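Local coordinates for protein Myo-inositol phosphohydrolase (Mitsuokella multacida, PDB 4WU3) that probably removes phosphate from inositol hexakisphosphate as a PTP-like myo-inositol phosphatase, and binds inositol-(1,3,4,5)-tetrakisphosphate in its pocket, at residues 580-585 against 595-600; 562-567 against 602-607; 374-379 against 567-572; 513-518 against 548-553. The protein carries 2 engineered substitutions. All blocks are in the same frame, centred on the assembly; numbering follows the deposited sequence.

Contact 1: residues 580-585 against 595-600; sequences AYEIAK and YYHQKA. With 4IP (inositol-(1,3,4,5)-tetrakisphosphate), chain F.
Tyr581 drives the edge of its ring into one face of Tyr596, and this is the tight half of the contact between the loop 580-585 and helix 593-613. The pair is T-shaped: the ring centroids lie 5.0 Å apart, the planes stand at 84°, and Tyr581 CD2 sits over the centre of the Tyr596 ring. Ile583 closes on the same ring from another direction, its CG1 3.6 Å from Tyr596 CD2 and its CD1 at the ring edge. The backbone oxygen of Tyr581 also packs against the Tyr596 side chain, 3.3 Å from CB. Further along the helix, the methyls Ala580 CB and Ala600 CB approach to 4.1 Å.

The other half is solvent-facing and polar. Glu582 runs out over Ala600, with its CG 3.6 Å from Ala600 CB, and turns its carboxylate to His597. His597 ND1 donates to Glu582 OE2 over 2.9 Å at 150°, on the syn side of the oxygen but tilted from the carboxylate plane, and keeps it in the imidazole plane. Because His597 NE2 also bonds Glu158 of helix 149-161, the ring bridges two carboxylates, which would probably raise its affinity for a proton.

With CG anti to its own carbonyl carbon (chi1 -73°), Tyr596 carries its phenol end past Tyr581 to the 5-phosphate of the bound inositol phosphate. The modelled approach of that hydroxyl is too short for an ordinary non-bonded contact and doubtful in detail. Even so, the loop and its T-shaped pair back Tyr596, one of the residues lining the inositol-phosphate pocket of this PTP-like phosphatase.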
# COMPACT_ATOMS: atom_id res chain seq x y z
N ALA A 580 31.09 -18.54 7.35
CA ALA A 580 29.82 -19.01 7.92
C ALA A 580 29.23 -18.01 8.91
O ALA A 580 28.37 -18.36 9.72
CB ALA A 580 29.97 -20.38 8.57
N TYR A 581 29.67 -16.76 8.81
CA TYR A 581 29.10 -15.69 9.62
C TYR A 581 27.60 -15.57 9.37
O TYR A 581 27.13 -15.63 8.22
CB TYR A 581 29.78 -14.36 9.31
CG TYR A 581 29.14 -13.16 10.00
CD1 TYR A 581 29.33 -12.92 11.35
CD2 TYR A 581 28.32 -12.28 9.29
CE1 TYR A 581 28.74 -11.84 11.98
CE2 TYR A 581 27.73 -11.20 9.91
CZ TYR A 581 27.94 -10.98 11.24
OH TYR A 581 27.34 -9.90 11.84
N GLU A 582 26.84 -15.42 10.45
CA GLU A 582 25.43 -15.10 10.35
C GLU A 582 25.14 -13.96 11.29
O GLU A 582 25.79 -13.82 12.33
CB GLU A 582 24.55 -16.31 10.70
CG GLU A 582 24.90 -17.58 9.96
CD GLU A 582 23.74 -18.54 9.87
OE1 GLU A 582 23.87 -19.68 10.34
OE2 GLU A 582 22.70 -18.15 9.32
N ILE A 583 24.17 -13.13 10.92
CA ILE A 583 23.75 -12.02 11.76
C ILE A 583 22.86 -12.56 12.86
O ILE A 583 21.84 -13.18 12.60
CB ILE A 583 22.97 -10.97 10.96
CG1 ILE A 583 23.89 -10.36 9.90
CG2 ILE A 583 22.42 -9.91 11.89
CD1 ILE A 583 23.20 -9.36 9.01
N ALA A 584 23.28 -12.32 14.10
CA ALA A 584 22.58 -12.84 15.26
C ALA A 584 21.08 -12.49 15.25
O ALA A 584 20.22 -13.38 15.18
CB ALA A 584 23.24 -12.32 16.53
N LYS A 585 20.76 -11.21 15.32
CA LYS A 585 19.35 -10.79 15.38
C LYS A 585 19.08 -9.73 14.34
O LYS A 585 19.16 -8.54 14.61
CB LYS A 585 18.97 -10.31 16.78
CG LYS A 585 18.80 -11.47 17.74
CD LYS A 585 18.41 -11.03 19.14
CE LYS A 585 18.23 -12.25 20.04
NZ LYS A 585 17.86 -11.87 21.43
N TYR A 595 21.53 -13.71 2.92
CA TYR A 595 22.68 -14.09 2.07
C TYR A 595 23.86 -14.63 2.88
O TYR A 595 24.53 -15.57 2.44
CB TYR A 595 23.09 -12.94 1.14
CG TYR A 595 21.98 -12.54 0.19
CD1 TYR A 595 21.74 -13.25 -0.98
CD2 TYR A 595 21.15 -11.47 0.49
CE1 TYR A 595 20.71 -12.90 -1.83
CE2 TYR A 595 20.12 -11.11 -0.35
CZ TYR A 595 19.90 -11.82 -1.51
OH TYR A 595 18.86 -11.44 -2.33
N TYR A 596 24.09 -14.07 4.06
CA TYR A 596 25.02 -14.66 5.02
C TYR A 596 24.54 -16.05 5.44
O TYR A 596 25.33 -16.99 5.55
CB TYR A 596 25.12 -13.82 6.28
CG TYR A 596 25.88 -12.52 6.14
CD1 TYR A 596 27.07 -12.46 5.43
CD2 TYR A 596 25.45 -11.37 6.78
CE1 TYR A 596 27.79 -11.28 5.33
CE2 TYR A 596 26.15 -10.18 6.68
CZ TYR A 596 27.32 -10.14 5.95
OH TYR A 596 28.03 -8.95 5.86
N HIS A 597 23.24 -16.18 5.67
CA HIS A 597 22.70 -17.46 6.10
C HIS A 597 22.91 -18.51 5.02
O HIS A 597 23.26 -19.65 5.30
CB HIS A 597 21.21 -17.36 6.40
CG HIS A 597 20.55 -18.69 6.53
ND1 HIS A 597 20.71 -19.50 7.64
CD2 HIS A 597 19.74 -19.37 5.68
CE1 HIS A 597 20.02 -20.61 7.47
NE2 HIS A 597 19.42 -20.56 6.29
N GLN A 598 22.66 -18.11 3.78
CA GLN A 598 22.83 -18.99 2.66
C GLN A 598 24.31 -19.42 2.56
O GLN A 598 24.61 -20.57 2.23
CB GLN A 598 22.35 -18.28 1.39
CG GLN A 598 22.59 -19.00 0.08
CD GLN A 598 21.81 -18.35 -1.04
OE1 GLN A 598 21.89 -17.14 -1.25
NE2 GLN A 598 21.04 -19.16 -1.77
N LYS A 599 25.23 -18.51 2.86
CA LYS A 599 26.64 -18.88 2.82
C LYS A 599 26.98 -19.87 3.92
O LYS A 599 27.68 -20.85 3.70
CB LYS A 599 27.54 -17.65 2.95
CG LYS A 599 27.61 -16.78 1.71
CD LYS A 599 28.50 -15.59 2.01
CE LYS A 599 28.65 -14.67 0.82
NZ LYS A 599 29.35 -13.43 1.26
N ALA A 600 26.48 -19.61 5.12
CA ALA A 600 26.74 -20.48 6.23
C ALA A 600 26.27 -21.89 5.91
O ALA A 600 26.95 -22.85 6.18
CB ALA A 600 26.03 -19.95 7.47
C1 4IP F . 32.68 -7.75 -0.07
O1 4IP F . 33.87 -8.51 -0.28
C2 4IP F . 32.88 -6.32 -0.55
O2 4IP F . 34.01 -5.76 0.10
C3 4IP F . 31.67 -5.45 -0.22
O3 4IP F . 31.92 -4.11 -0.66
C4 4IP F . 31.35 -5.46 1.27
O4 4IP F . 30.15 -4.70 1.49
C5 4IP F . 31.15 -6.89 1.75
O5 4IP F . 30.90 -6.91 3.16
C6 4IP F . 32.36 -7.77 1.42
O6 4IP F . 32.12 -9.11 1.84
P1 4IP F . 34.23 -9.20 -1.69
O1P 4IP F . 33.25 -10.33 -1.82
O2P 4IP F . 35.67 -9.61 -1.50
O3P 4IP F . 34.06 -8.09 -2.70
P3 4IP F . 30.91 -3.39 -1.68
O4P 4IP F . 29.54 -3.75 -1.17
O5P 4IP F . 31.26 -3.98 -3.03
O6P 4IP F . 31.22 -1.92 -1.55
P4 4IP F . 30.07 -3.53 2.60
O7P 4IP F . 31.29 -2.67 2.34
O8P 4IP F . 28.77 -2.84 2.26
O9P 4IP F . 30.08 -4.28 3.92
P5 4IP F . 29.85 -7.98 3.77
OPF 4IP F . 28.84 -8.23 2.66
OPG 4IP F . 29.29 -7.24 4.97
OPH 4IP F . 30.70 -9.18 4.11

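Contact 2: residues 562-567 against 602-607; sequences VSLGDI and MIEKFY
Leu564 and Tyr607 form a small, mainly apolar helix-to-helix contact, in which the first turn of helix 564-573 rests against the middle of helix 593-613. The evidence is a CH-pi approach: Leu564 CB stands 4.0 Å from the centroid of the Tyr607 ring and only 18° off its normal. The two side chains run antiparallel alongside one another, so that Leu564 CD1 lies 3.9 Å from Tyr607 CB. The Leu564 side chain is roughly perpendicular to that of Glu604, and its CD2 touches Glu604 CG at 3.4 Å.

A chi1 of -179°, with Tyr607 CG anti to the backbone N, lays the ring along the start of the other helix, its CE1 3.4 Å from Leu564 N. The Tyr607 hydroxyl gives a weak hydrogen bond of 3.4 Å to Val562 O, which sits at the ring edge. Ser563 is the N-cap here, its OG accepting from Asp566 N at 3.1 Å. With an alanine in place of Tyr607, Leu564 would probably lose the flat surface under its CB and Val562 O its hydroxyl partner.

Glu604 lends only its aliphatic part to Leu564; its carboxylate makes a salt bridge with Lys374. The chemistry therefore implies adhesion chiefly by hydrocarbon-to-ring packing, with the weak phenol bond adding little strength but marking where the ring ends against the capped turn.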
# COMPACT_ATOMS: atom_id res chain seq x y z
N VAL A 562 41.10 -32.03 7.10
CA VAL A 562 40.98 -30.96 8.09
C VAL A 562 39.50 -30.60 8.31
O VAL A 562 38.70 -30.63 7.39
CB VAL A 562 41.77 -29.73 7.63
CG1 VAL A 562 41.56 -28.58 8.61
CG2 VAL A 562 43.24 -30.09 7.50
N SER A 563 39.14 -30.28 9.55
CA SER A 563 37.72 -30.05 9.87
C SER A 563 37.18 -28.79 9.21
O SER A 563 37.93 -27.89 8.85
CB SER A 563 37.52 -29.99 11.38
OG SER A 563 38.18 -28.87 11.95
N LEU A 564 35.86 -28.72 9.02
CA LEU A 564 35.26 -27.53 8.45
C LEU A 564 35.64 -26.31 9.28
O LEU A 564 36.11 -25.30 8.75
CB LEU A 564 33.75 -27.65 8.38
CG LEU A 564 33.04 -26.41 7.82
CD1 LEU A 564 33.54 -26.13 6.42
CD2 LEU A 564 31.53 -26.59 7.81
N GLY A 565 35.46 -26.42 10.58
CA GLY A 565 35.78 -25.33 11.49
C GLY A 565 37.23 -24.89 11.48
O GLY A 565 37.51 -23.70 11.67
N ASP A 566 38.16 -25.82 11.27
CA ASP A 566 39.58 -25.46 11.18
C ASP A 566 39.89 -24.70 9.89
O ASP A 566 40.63 -23.70 9.89
CB ASP A 566 40.46 -26.70 11.29
CG ASP A 566 40.64 -27.18 12.72
OD1 ASP A 566 39.99 -26.63 13.63
OD2 ASP A 566 41.44 -28.11 12.95
N ILE A 567 39.31 -25.16 8.78
CA ILE A 567 39.45 -24.46 7.50
C ILE A 567 38.94 -23.02 7.63
O ILE A 567 39.66 -22.06 7.35
CB ILE A 567 38.64 -25.17 6.40
CG1 ILE A 567 39.18 -26.58 6.13
CG2 ILE A 567 38.63 -24.34 5.13
CD1 ILE A 567 40.49 -26.61 5.37
N MET A 602 25.56 -23.25 2.79
CA MET A 602 26.14 -23.84 1.60
C MET A 602 27.61 -24.21 1.76
O MET A 602 28.08 -25.14 1.10
CB MET A 602 25.97 -22.93 0.38
CG MET A 602 24.52 -22.74 -0.06
SD MET A 602 23.66 -24.27 -0.48
CE MET A 602 24.46 -24.72 -2.02
N ILE A 603 28.35 -23.50 2.62
CA ILE A 603 29.76 -23.84 2.82
C ILE A 603 29.89 -25.19 3.53
O ILE A 603 30.82 -25.95 3.26
CB ILE A 603 30.54 -22.75 3.58
CG1 ILE A 603 32.05 -23.04 3.54
CG2 ILE A 603 30.08 -22.66 5.02
CD1 ILE A 603 32.65 -23.09 2.15
N GLU A 604 28.95 -25.49 4.42
CA GLU A 604 28.85 -26.82 5.03
C GLU A 604 28.53 -27.88 3.99
O GLU A 604 29.10 -28.97 4.02
CB GLU A 604 27.76 -26.87 6.08
CG GLU A 604 28.13 -26.22 7.39
CD GLU A 604 27.09 -26.43 8.46
OE1 GLU A 604 25.93 -26.75 8.12
OE2 GLU A 604 27.43 -26.27 9.65
N LYS A 605 27.57 -27.58 3.12
CA LYS A 605 27.24 -28.52 2.07
C LYS A 605 28.49 -28.81 1.26
O LYS A 605 28.84 -29.97 1.01
CB LYS A 605 26.11 -28.00 1.18
CG LYS A 605 24.74 -28.15 1.84
CD LYS A 605 23.60 -28.07 0.85
CE LYS A 605 22.29 -28.50 1.50
NZ LYS A 605 21.12 -28.39 0.59
N PHE A 606 29.21 -27.76 0.87
CA PHE A 606 30.37 -27.96 0.03
C PHE A 606 31.42 -28.81 0.74
O PHE A 606 32.11 -29.59 0.11
CB PHE A 606 30.98 -26.63 -0.40
CG PHE A 606 32.11 -26.79 -1.34
CD1 PHE A 606 31.88 -26.92 -2.70
CD2 PHE A 606 33.42 -26.85 -0.87
CE1 PHE A 606 32.93 -27.09 -3.57
CE2 PHE A 606 34.47 -27.02 -1.75
CZ PHE A 606 34.22 -27.13 -3.09
N TYR A 607 31.54 -28.67 2.06
CA TYR A 607 32.42 -29.53 2.83
C TYR A 607 32.03 -30.99 2.66
O TYR A 607 32.88 -31.85 2.42
CB TYR A 607 32.38 -29.15 4.31
CG TYR A 607 33.29 -30.00 5.16
CD1 TYR A 607 34.64 -29.68 5.30
CD2 TYR A 607 32.81 -31.12 5.81
CE1 TYR A 607 35.48 -30.46 6.07
CE2 TYR A 607 33.64 -31.91 6.58
CZ TYR A 607 34.98 -31.58 6.71
OH TYR A 607 35.81 -32.36 7.47

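Contact 3: residues 374-379 against 567-572; sequences KGFTPT and ILSRQY
The Phe376 ring meets Tyr572 obliquely, the centroids 5.9 Å apart and the planes at 90°. The nearest atoms are Phe376 CE1 and Tyr572 CD2, 3.9 Å apart. One face of Phe376 is lined from within its own loop by Pro378 N, 3.9 Å above the plane and offset toward the rim. Ser569 OG comes obliquely to the same ring, 3.6 Å from Phe376 CD1. Beyond the pair, Tyr572 has a cation-pi partner in Arg364, and its hydroxyl bonds Asn368 N.

The polar centre is Ser569. Its OG accepts the backbone N-H of Thr377 over 2.9 Å, nearly straight at 164°. A chi1 of -62° keeps that oxygen anti to its own carbonyl carbon, from where it also bonds Gly565 O one turn back along helix 564-573. As Gly565 O can only accept, the serine hydroxyl must donate to it while receiving from Thr377, so a single oxygen ties the loop to the helix with both capacities in use. The Ser569 CB flank is covered as well, 3.3 Å from Thr377 O.

The loop is shaped to fit. At Gly375 the backbone angles would press a side chain against the carbonyl oxygen of Lys374, and Thr377 OG1 accepts from Thr379 N at 3.1 Å, an ST turn. What the chemistry implies is a directional join: one hydroxyl on a buried serine gives it its direction, Arg570 holds the same loop further on through Thr381 O, and the two rings beside the serine add apolar contact.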
# COMPACT_ATOMS: atom_id res chain seq x y z
N LYS A 374 29.93 -20.68 13.58
CA LYS A 374 29.97 -22.09 13.94
C LYS A 374 31.32 -22.73 13.60
O LYS A 374 31.80 -22.64 12.47
CB LYS A 374 28.84 -22.85 13.22
CG LYS A 374 28.79 -24.34 13.53
CD LYS A 374 27.67 -25.04 12.76
CE LYS A 374 27.61 -26.53 13.10
NZ LYS A 374 26.65 -27.27 12.24
N GLY A 375 31.93 -23.37 14.60
CA GLY A 375 33.16 -24.12 14.40
C GLY A 375 34.43 -23.32 14.64
O GLY A 375 35.54 -23.83 14.50
N PHE A 376 34.29 -22.04 14.98
CA PHE A 376 35.47 -21.19 15.09
C PHE A 376 36.38 -21.59 16.24
O PHE A 376 35.95 -21.71 17.39
CB PHE A 376 35.10 -19.72 15.27
CG PHE A 376 36.29 -18.86 15.61
CD1 PHE A 376 37.24 -18.56 14.65
CD2 PHE A 376 36.49 -18.41 16.91
CE1 PHE A 376 38.34 -17.80 14.97
CE2 PHE A 376 37.59 -17.65 17.23
CZ PHE A 376 38.52 -17.34 16.26
N THR A 377 37.65 -21.78 15.91
CA THR A 377 38.67 -21.95 16.93
C THR A 377 39.83 -21.01 16.69
O THR A 377 40.21 -20.75 15.56
CB THR A 377 39.21 -23.39 16.99
OG1 THR A 377 40.30 -23.43 17.91
CG2 THR A 377 39.69 -23.87 15.63
N PRO A 378 40.41 -20.49 17.78
CA PRO A 378 41.58 -19.62 17.65
C PRO A 378 42.85 -20.40 17.32
O PRO A 378 43.87 -19.80 16.96
CB PRO A 378 41.67 -18.93 19.01
CG PRO A 378 40.93 -19.82 19.96
CD PRO A 378 39.93 -20.61 19.17
N THR A 379 42.79 -21.73 17.40
CA THR A 379 43.98 -22.56 17.24
C THR A 379 43.75 -23.72 16.28
O THR A 379 43.88 -24.89 16.66
CB THR A 379 44.45 -23.13 18.60
OG1 THR A 379 43.43 -23.97 19.16
CG2 THR A 379 44.77 -22.01 19.57
N ILE A 567 39.31 -25.16 8.78
CA ILE A 567 39.45 -24.46 7.50
C ILE A 567 38.94 -23.02 7.63
O ILE A 567 39.66 -22.06 7.35
CB ILE A 567 38.64 -25.17 6.40
CG1 ILE A 567 39.18 -26.58 6.13
CG2 ILE A 567 38.63 -24.34 5.13
CD1 ILE A 567 40.49 -26.61 5.37
N LEU A 568 37.69 -22.87 8.06
CA LEU A 568 37.09 -21.54 8.15
C LEU A 568 37.86 -20.66 9.13
O LEU A 568 38.09 -19.47 8.90
CB LEU A 568 35.62 -21.63 8.54
CG LEU A 568 34.76 -22.38 7.52
CD1 LEU A 568 33.28 -22.23 7.85
CD2 LEU A 568 35.03 -21.91 6.10
N SER A 569 38.29 -21.27 10.22
CA SER A 569 39.03 -20.54 11.23
C SER A 569 40.40 -20.06 10.72
O SER A 569 40.75 -18.89 10.88
CB SER A 569 39.19 -21.41 12.48
OG SER A 569 37.91 -21.73 13.03
N ARG A 570 41.16 -20.92 10.07
CA ARG A 570 42.46 -20.47 9.60
C ARG A 570 42.34 -19.47 8.44
O ARG A 570 43.10 -18.50 8.39
CB ARG A 570 43.37 -21.64 9.25
CG ARG A 570 42.96 -22.47 8.05
CD ARG A 570 43.58 -23.84 8.19
NE ARG A 570 43.73 -24.53 6.92
CZ ARG A 570 44.34 -25.69 6.78
NH1 ARG A 570 44.44 -26.26 5.61
NH2 ARG A 570 44.87 -26.29 7.82
N GLN A 571 41.38 -19.68 7.54
CA GLN A 571 41.15 -18.69 6.46
C GLN A 571 40.76 -17.32 7.05
O GLN A 571 41.13 -16.27 6.51
CB GLN A 571 40.12 -19.18 5.45
CG GLN A 571 40.56 -20.37 4.60
CD GLN A 571 41.91 -20.15 3.93
OE1 GLN A 571 42.26 -19.03 3.54
NE2 GLN A 571 42.67 -21.22 3.80
N TYR A 572 40.02 -17.34 8.16
CA TYR A 572 39.70 -16.11 8.87
C TYR A 572 40.96 -15.55 9.51
O TYR A 572 41.29 -14.37 9.34
CB TYR A 572 38.63 -16.34 9.95
CG TYR A 572 38.45 -15.15 10.89
CD1 TYR A 572 37.74 -14.04 10.49
CD2 TYR A 572 39.01 -15.15 12.15
CE1 TYR A 572 37.59 -12.95 11.32
CE2 TYR A 572 38.86 -14.06 13.00
CZ TYR A 572 38.14 -12.96 12.57
OH TYR A 572 37.97 -11.86 13.40

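Contact 4: residues 513-518 against 548-553; sequences IWPSAA and TAYMAM
Pro515 and Tyr550 lie alongside, their ends pointing opposite ways, and their closest atoms, Pro515 CG and Tyr550 CE2, are 3.5 Å apart. Pro515 CB lies beside the phenol end as well, 3.6 Å from Tyr550 OH. The proline also packs on its predecessor, with CD 3.4 Å above one face of the Trp514 indole and toward the rim.

Met553 and Trp514 point toward each other. The Met-aromatic contact is oblique: Met553 SD is 5.0 Å from the centroid of the six-membered ring and 51° off its normal. A bend at chi3 (-91°) turns the methyl, CE, to within 4.0 Å of Pro515 CG and places it over the centre of the Tyr550 ring. Replacing Tyr550 by an alanine would probably leave a gap beside Pro515 CG and Met553 CE, and cost Asn519 O its weak bond to the hydroxyl.

Every touching residue is buried. Helix 545-558 rises from the phosphate-binding loop, whose residues Ser540 to Arg546 line the ligand pocket, as in PTP-like phosphatases. Segment 513-518 leads from strand 503-509 into helix 517-529, whose Ile520 touches Trp514, Pro515 and Met553. Helix 593-613 completes the surroundings, with Met602 and Ile603 against Trp514 and Phe606 against Met553.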
# COMPACT_ATOMS: atom_id res chain seq x y z
N ILE A 513 27.07 -12.56 -2.35
CA ILE A 513 26.30 -13.81 -2.34
C ILE A 513 27.16 -15.05 -2.51
O ILE A 513 28.29 -14.99 -3.00
CB ILE A 513 25.16 -13.82 -3.38
CG1 ILE A 513 25.67 -14.16 -4.77
CG2 ILE A 513 24.43 -12.49 -3.43
CD1 ILE A 513 24.54 -14.31 -5.79
N TRP A 514 26.62 -16.18 -2.07
CA TRP A 514 27.31 -17.44 -2.19
C TRP A 514 27.54 -17.73 -3.67
O TRP A 514 26.62 -17.64 -4.46
CB TRP A 514 26.49 -18.55 -1.54
CG TRP A 514 27.06 -19.89 -1.76
CD1 TRP A 514 26.57 -20.84 -2.60
CD2 TRP A 514 28.24 -20.43 -1.17
NE1 TRP A 514 27.38 -21.95 -2.56
CE2 TRP A 514 28.41 -21.72 -1.69
CE3 TRP A 514 29.17 -19.94 -0.25
CZ2 TRP A 514 29.47 -22.54 -1.32
CZ3 TRP A 514 30.22 -20.75 0.12
CH2 TRP A 514 30.36 -22.04 -0.42
N PRO A 515 28.78 -18.03 -4.05
CA PRO A 515 29.05 -18.31 -5.46
C PRO A 515 28.06 -19.32 -6.05
O PRO A 515 27.73 -20.31 -5.42
CB PRO A 515 30.46 -18.87 -5.44
CG PRO A 515 31.09 -18.24 -4.25
CD PRO A 515 29.99 -18.14 -3.23
N SER A 516 27.58 -19.06 -7.26
CA SER A 516 26.61 -19.96 -7.89
C SER A 516 27.22 -21.32 -8.18
O SER A 516 28.44 -21.46 -8.28
CB SER A 516 26.07 -19.34 -9.18
OG SER A 516 27.04 -19.42 -10.21
N ALA A 517 26.37 -22.32 -8.31
CA ALA A 517 26.80 -23.66 -8.70
C ALA A 517 27.69 -23.64 -9.93
O ALA A 517 28.75 -24.26 -9.94
CB ALA A 517 25.59 -24.54 -8.97
N ALA A 518 27.26 -22.92 -10.97
CA ALA A 518 28.03 -22.82 -12.20
C ALA A 518 29.40 -22.25 -11.92
O ALA A 518 30.40 -22.72 -12.46
CB ALA A 518 27.30 -21.94 -13.21
N THR A 548 37.40 -15.11 0.28
CA THR A 548 37.53 -16.08 1.37
C THR A 548 36.69 -17.33 1.14
O THR A 548 37.09 -18.43 1.51
CB THR A 548 37.15 -15.47 2.73
OG1 THR A 548 37.83 -14.23 2.92
CG2 THR A 548 37.55 -16.42 3.84
N ALA A 549 35.54 -17.15 0.50
CA ALA A 549 34.73 -18.29 0.08
C ALA A 549 35.51 -19.24 -0.85
O ALA A 549 35.62 -20.44 -0.59
CB ALA A 549 33.47 -17.80 -0.62
N TYR A 550 36.08 -18.70 -1.92
CA TYR A 550 36.86 -19.53 -2.84
C TYR A 550 38.11 -20.10 -2.18
O TYR A 550 38.43 -21.29 -2.36
CB TYR A 550 37.19 -18.75 -4.12
CG TYR A 550 36.10 -18.89 -5.16
CD1 TYR A 550 36.06 -19.99 -6.02
CD2 TYR A 550 35.07 -17.96 -5.24
CE1 TYR A 550 35.05 -20.14 -6.95
CE2 TYR A 550 34.05 -18.10 -6.18
CZ TYR A 550 34.04 -19.19 -7.03
OH TYR A 550 33.03 -19.32 -7.95
N MET A 551 38.81 -19.30 -1.38
CA MET A 551 40.00 -19.81 -0.69
C MET A 551 39.65 -21.00 0.23
O MET A 551 40.38 -21.99 0.27
CB MET A 551 40.70 -18.71 0.10
CG MET A 551 41.36 -17.66 -0.77
SD MET A 551 41.90 -16.20 0.13
CE MET A 551 43.40 -16.84 0.87
N ALA A 552 38.53 -20.90 0.95
CA ALA A 552 38.08 -21.95 1.84
C ALA A 552 37.69 -23.21 1.07
O ALA A 552 37.91 -24.33 1.53
CB ALA A 552 36.91 -21.46 2.69
N MET A 553 37.08 -23.04 -0.10
CA MET A 553 36.69 -24.18 -0.92
C MET A 553 37.90 -24.92 -1.48
O MET A 553 37.93 -26.16 -1.52
CB MET A 553 35.78 -23.74 -2.06
CG MET A 553 34.34 -23.52 -1.64
SD MET A 553 33.29 -23.16 -3.05
CE MET A 553 33.36 -21.38 -3.14

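How the contacts relate
Contact 4 is the buried member of the set and has no hydrogen bond across it, whereas contact 1 lies at the surface beside the ligand and combines aromatic packing with a histidine-carboxylate bond. Contacts 2 and 3 are intermediate, partly buried, and sit on successive turns of helix 564-573, sharing Ile567. Helix 593-613 runs through contacts 1 and 2, which meet where Ala580 packs on Ile603; contacts 3 and 4 meet where Leu568 packs on Ala552. Bonding follows place: a short, nearly straight backbone-to-serine bond where a loop meets a helix in contact 3, and only a weak phenol bond where two helices meet in contact 2.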